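Local coordinates for uncharacterized SRPBCC domain-containing protein (Micromonospora chersina, PDB 6V04) that is of unknown function but carries START/Bet v1-like folds and is involved in dynemicin biosynthesis, perhaps as a cyclase or aromatase, at residues A[53-58]-A[63-68]. Numbering follows the deposited sequence.
Sequences STRVDF and FFDIEV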
ATOM      1  N   SER A  53     -12.466  11.180 -10.667  1.00 32.78           N
ATOM      2  CA  SER A  53     -11.877  10.127  -9.865  1.00 31.77           C
ATOM      3  C   SER A  53     -11.396   8.992 -10.755  1.00 34.26           C
ATOM      4  O   SER A  53     -11.921   8.763 -11.848  1.00 38.40           O
ATOM      5  CB  SER A  53     -12.880   9.604  -8.836  1.00 41.25           C
ATOM      6  OG  SER A  53     -14.021   9.055  -9.467  1.00 60.59           O
ATOM      7  N   THR A  54     -10.368   8.294 -10.282  1.00 30.44           N
ATOM      8  CA  THR A  54      -9.906   7.077 -10.928  1.00 28.35           C
ATOM      9  C   THR A  54      -9.275   6.181  -9.866  1.00 27.42           C
ATOM     10  O   THR A  54      -9.360   6.450  -8.664  1.00 26.72           O
ATOM     11  CB  THR A  54      -8.966   7.407 -12.099  1.00 30.68           C
ATOM     12  OG1 THR A  54      -8.674   6.213 -12.845  1.00 31.93           O
ATOM     13  CG2 THR A  54      -7.674   8.040 -11.632  1.00 30.38           C
ATOM     14  N   ARG A  55      -8.600   5.127 -10.319  0.57 28.48           N
ATOM     15  CA  ARG A  55      -8.072   4.098  -9.435  0.57 24.99           C
ATOM     16  C   ARG A  55      -6.882   3.445 -10.118  0.57 24.45           C
ATOM     17  O   ARG A  55      -6.947   3.150 -11.313  0.57 31.77           O
ATOM     18  CB  ARG A  55      -9.164   3.064  -9.135  0.57 28.70           C
ATOM     19  CG  ARG A  55      -8.850   2.013  -8.092  0.57 29.75           C
ATOM     20  CD  ARG A  55     -10.071   1.109  -7.963  0.57 29.84           C
ATOM     21  NE  ARG A  55      -9.945   0.041  -6.977  0.57 31.28           N
ATOM     22  CZ  ARG A  55      -9.304  -1.103  -7.183  0.57 29.62           C
ATOM     23  NH1 ARG A  55      -8.694  -1.330  -8.339  0.57 40.38           N
ATOM     24  NH2 ARG A  55      -9.270  -2.022  -6.227  0.57 28.77           N
ATOM     25  N   VAL A  56      -5.809   3.204  -9.369  1.00 22.74           N
ATOM     26  CA  VAL A  56      -4.660   2.469  -9.885  1.00 23.53           C
ATOM     27  C   VAL A  56      -4.517   1.189  -9.082  1.00 23.15           C
ATOM     28  O   VAL A  56      -4.627   1.194  -7.852  1.00 22.41           O
ATOM     29  CB  VAL A  56      -3.361   3.295  -9.864  1.00 24.01           C
ATOM     30  CG1 VAL A  56      -2.924   3.625  -8.442  1.00 24.31           C
ATOM     31  CG2 VAL A  56      -2.270   2.538 -10.605  1.00 26.52           C
ATOM     32  N   ASP A  57      -4.331   0.083  -9.793  1.00 23.39           N
ATOM     33  CA  ASP A  57      -4.288  -1.250  -9.213  1.00 24.53           C
ATOM     34  C   ASP A  57      -2.964  -1.887  -9.605  1.00 23.40           C
ATOM     35  O   ASP A  57      -2.579  -1.825 -10.776  1.00 26.29           O
ATOM     36  CB  ASP A  57      -5.469  -2.068  -9.734  1.00 26.69           C
ATOM     37  CG  ASP A  57      -5.674  -3.339  -8.975  1.00 39.47           C
ATOM     38  OD1 ASP A  57      -4.768  -4.193  -9.016  1.00 42.16           O
ATOM     39  OD2 ASP A  57      -6.737  -3.466  -8.333  1.00 48.47           O
ATOM     40  N   PHE A  58      -2.263  -2.478  -8.637  1.00 22.18           N
ATOM     41  CA  PHE A  58      -0.944  -3.036  -8.904  1.00 20.74           C
ATOM     42  C   PHE A  58      -0.979  -4.528  -9.203  1.00 23.80           C
ATOM     43  O   PHE A  58       0.060  -5.093  -9.545  1.00 26.38           O
ATOM     44  CB  PHE A  58      -0.009  -2.716  -7.746  1.00 22.96           C
ATOM     45  CG  PHE A  58       0.130  -1.243  -7.525  1.00 23.05           C
ATOM     46  CD1 PHE A  58       0.807  -0.468  -8.444  1.00 25.37           C
ATOM     47  CD2 PHE A  58      -0.498  -0.633  -6.465  1.00 22.50           C
ATOM     48  CE1 PHE A  58       0.901   0.896  -8.280  1.00 23.61           C
ATOM     49  CE2 PHE A  58      -0.395   0.742  -6.284  1.00 24.17           C
ATOM     50  CZ  PHE A  58       0.291   1.501  -7.207  1.00 23.16           C
ATOM     51  N   PHE A  63      -3.828  -1.103  -4.190  1.00 20.74           N
ATOM     52  CA  PHE A  63      -4.422  -0.124  -5.088  1.00 20.20           C
ATOM     53  C   PHE A  63      -4.485   1.203  -4.341  1.00 21.52           C
ATOM     54  O   PHE A  63      -4.378   1.233  -3.114  1.00 21.49           O
ATOM     55  CB  PHE A  63      -5.814  -0.540  -5.549  1.00 22.89           C
ATOM     56  CG  PHE A  63      -6.845  -0.575  -4.459  1.00 22.92           C
ATOM     57  CD1 PHE A  63      -6.977  -1.687  -3.647  1.00 24.63           C
ATOM     58  CD2 PHE A  63      -7.720   0.491  -4.278  1.00 24.39           C
ATOM     59  CE1 PHE A  63      -7.948  -1.732  -2.662  1.00 25.05           C
ATOM     60  CE2 PHE A  63      -8.689   0.445  -3.296  1.00 26.08           C
ATOM     61  CZ  PHE A  63      -8.803  -0.671  -2.488  1.00 26.09           C
ATOM     62  N   PHE A  64      -4.672   2.291  -5.097  1.00 22.27           N
ATOM     63  CA  PHE A  64      -5.023   3.602  -4.554  1.00 20.74           C
ATOM     64  C   PHE A  64      -6.299   4.082  -5.228  1.00 22.80           C
ATOM     65  O   PHE A  64      -6.450   3.956  -6.454  1.00 23.87           O
ATOM     66  CB  PHE A  64      -3.966   4.693  -4.809  1.00 23.21           C
ATOM     67  CG  PHE A  64      -2.670   4.526  -4.078  1.00 22.26           C
ATOM     68  CD1 PHE A  64      -1.642   3.803  -4.645  1.00 23.14           C
ATOM     69  CD2 PHE A  64      -2.438   5.182  -2.870  1.00 22.15           C
ATOM     70  CE1 PHE A  64      -0.434   3.670  -4.013  1.00 24.29           C
ATOM     71  CE2 PHE A  64      -1.226   5.061  -2.235  1.00 23.09           C
ATOM     72  CZ  PHE A  64      -0.217   4.315  -2.804  1.00 24.47           C
ATOM     73  N   ASP A  65      -7.209   4.647  -4.437  1.00 22.78           N
ATOM     74  CA  ASP A  65      -8.299   5.454  -4.974  1.00 23.20           C
ATOM     75  C   ASP A  65      -7.797   6.881  -5.182  1.00 24.35           C
ATOM     76  O   ASP A  65      -7.186   7.456  -4.280  1.00 26.19           O
ATOM     77  CB  ASP A  65      -9.494   5.457  -4.021  1.00 24.60           C
ATOM     78  CG  ASP A  65     -10.233   4.131  -3.981  1.00 31.79           C
ATOM     79  OD1 ASP A  65     -10.167   3.370  -4.962  1.00 32.87           O
ATOM     80  OD2 ASP A  65     -10.899   3.866  -2.953  1.00 33.16           O
ATOM     81  N   ILE A  66      -8.076   7.460  -6.353  1.00 23.50           N
ATOM     82  CA  ILE A  66      -7.486   8.729  -6.774  1.00 24.21           C
ATOM     83  C   ILE A  66      -8.580   9.742  -7.098  1.00 25.24           C
ATOM     84  O   ILE A  66      -9.575   9.417  -7.754  1.00 26.84           O
ATOM     85  CB  ILE A  66      -6.582   8.540  -8.011  1.00 24.28           C
ATOM     86  CG1 ILE A  66      -5.481   7.516  -7.719  1.00 23.92           C
ATOM     87  CG2 ILE A  66      -5.991   9.891  -8.447  1.00 27.50           C
ATOM     88  CD1 ILE A  66      -4.681   7.107  -8.942  1.00 26.74           C
ATOM     89  N   GLU A  67      -8.361  10.986  -6.681  1.00 24.75           N
ATOM     90  CA  GLU A  67      -9.151  12.130  -7.127  1.00 28.89           C
ATOM     91  C   GLU A  67      -8.190  13.115  -7.776  1.00 25.24           C
ATOM     92  O   GLU A  67      -7.231  13.556  -7.135  1.00 27.16           O
ATOM     93  CB  GLU A  67      -9.890  12.793  -5.962  1.00 30.37           C
ATOM     94  CG  GLU A  67     -10.955  11.924  -5.321  1.00 46.76           C
ATOM     95  CD  GLU A  67     -12.239  11.882  -6.128  1.00 75.95           C
ATOM     96  OE1 GLU A  67     -12.318  12.578  -7.163  1.00 82.24           O
ATOM     97  OE2 GLU A  67     -13.171  11.156  -5.722  1.00 85.35           O
ATOM     98  N   VAL A  68      -8.433  13.452  -9.038  1.00 25.84           N
ATOM     99  CA  VAL A  68      -7.491  14.236  -9.831  1.00 28.39           C
ATOM    100  C   VAL A  68      -7.905  15.698  -9.785  1.00 29.86           C
ATOM    101  O   VAL A  68      -9.049  16.047 -10.107  1.00 29.49           O
ATOM    102  CB  VAL A  68      -7.415  13.730 -11.280  1.00 28.13           C
ATOM    103  CG1 VAL A  68      -6.505  14.644 -12.116  1.00 29.73           C
ATOM    104  CG2 VAL A  68      -6.929  12.270 -11.325  1.00 28.41           C
TER
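The guanidinium of Arg55 lies nearly flat on the ring of Phe63, with the two planes 20° apart. NH2 of Arg55 sits over one face of the ring, 3.3 Å from Phe63 CG, and the pair forms a cation-pi contact. The Arg55 side chain is stretched out straight as far as NE, and CG anti to the backbone N (chi1 -172°) sends it along the sheet toward Phe63. Arg55 NH1 makes a hydrogen-bonded salt bridge with Asp57 OD2, 2.9 Å away, which accepts with its anti lone pair. Asp57 OD1 accepts from Gly59 N. A long salt bridge joins Arg55 NE to Asp65 OD1 at 3.9 Å. Were Phe63 an alanine, the guanidinium would probably lose its aromatic platform and be freer to turn, keeping the bond to Asp57 and the weaker pull of Asp65.

The two strands form a beta hairpin in the antiparallel sheet of the Bet v1-like fold. Backbone hydrogen bonds link Thr54 with Ile66 and Val56 with Phe64 in both directions. On the other face, Val56 CG1 touches Phe64 CB and Ile66 CD1, each at 3.9 Å. Thr54 CG2 packs beside Ile66 CB. Phe58 and Phe64 meet at their edges, CE2 of Phe58 lying 3.7 Å from CD1 of Phe64. Trp81 stacks with Phe64.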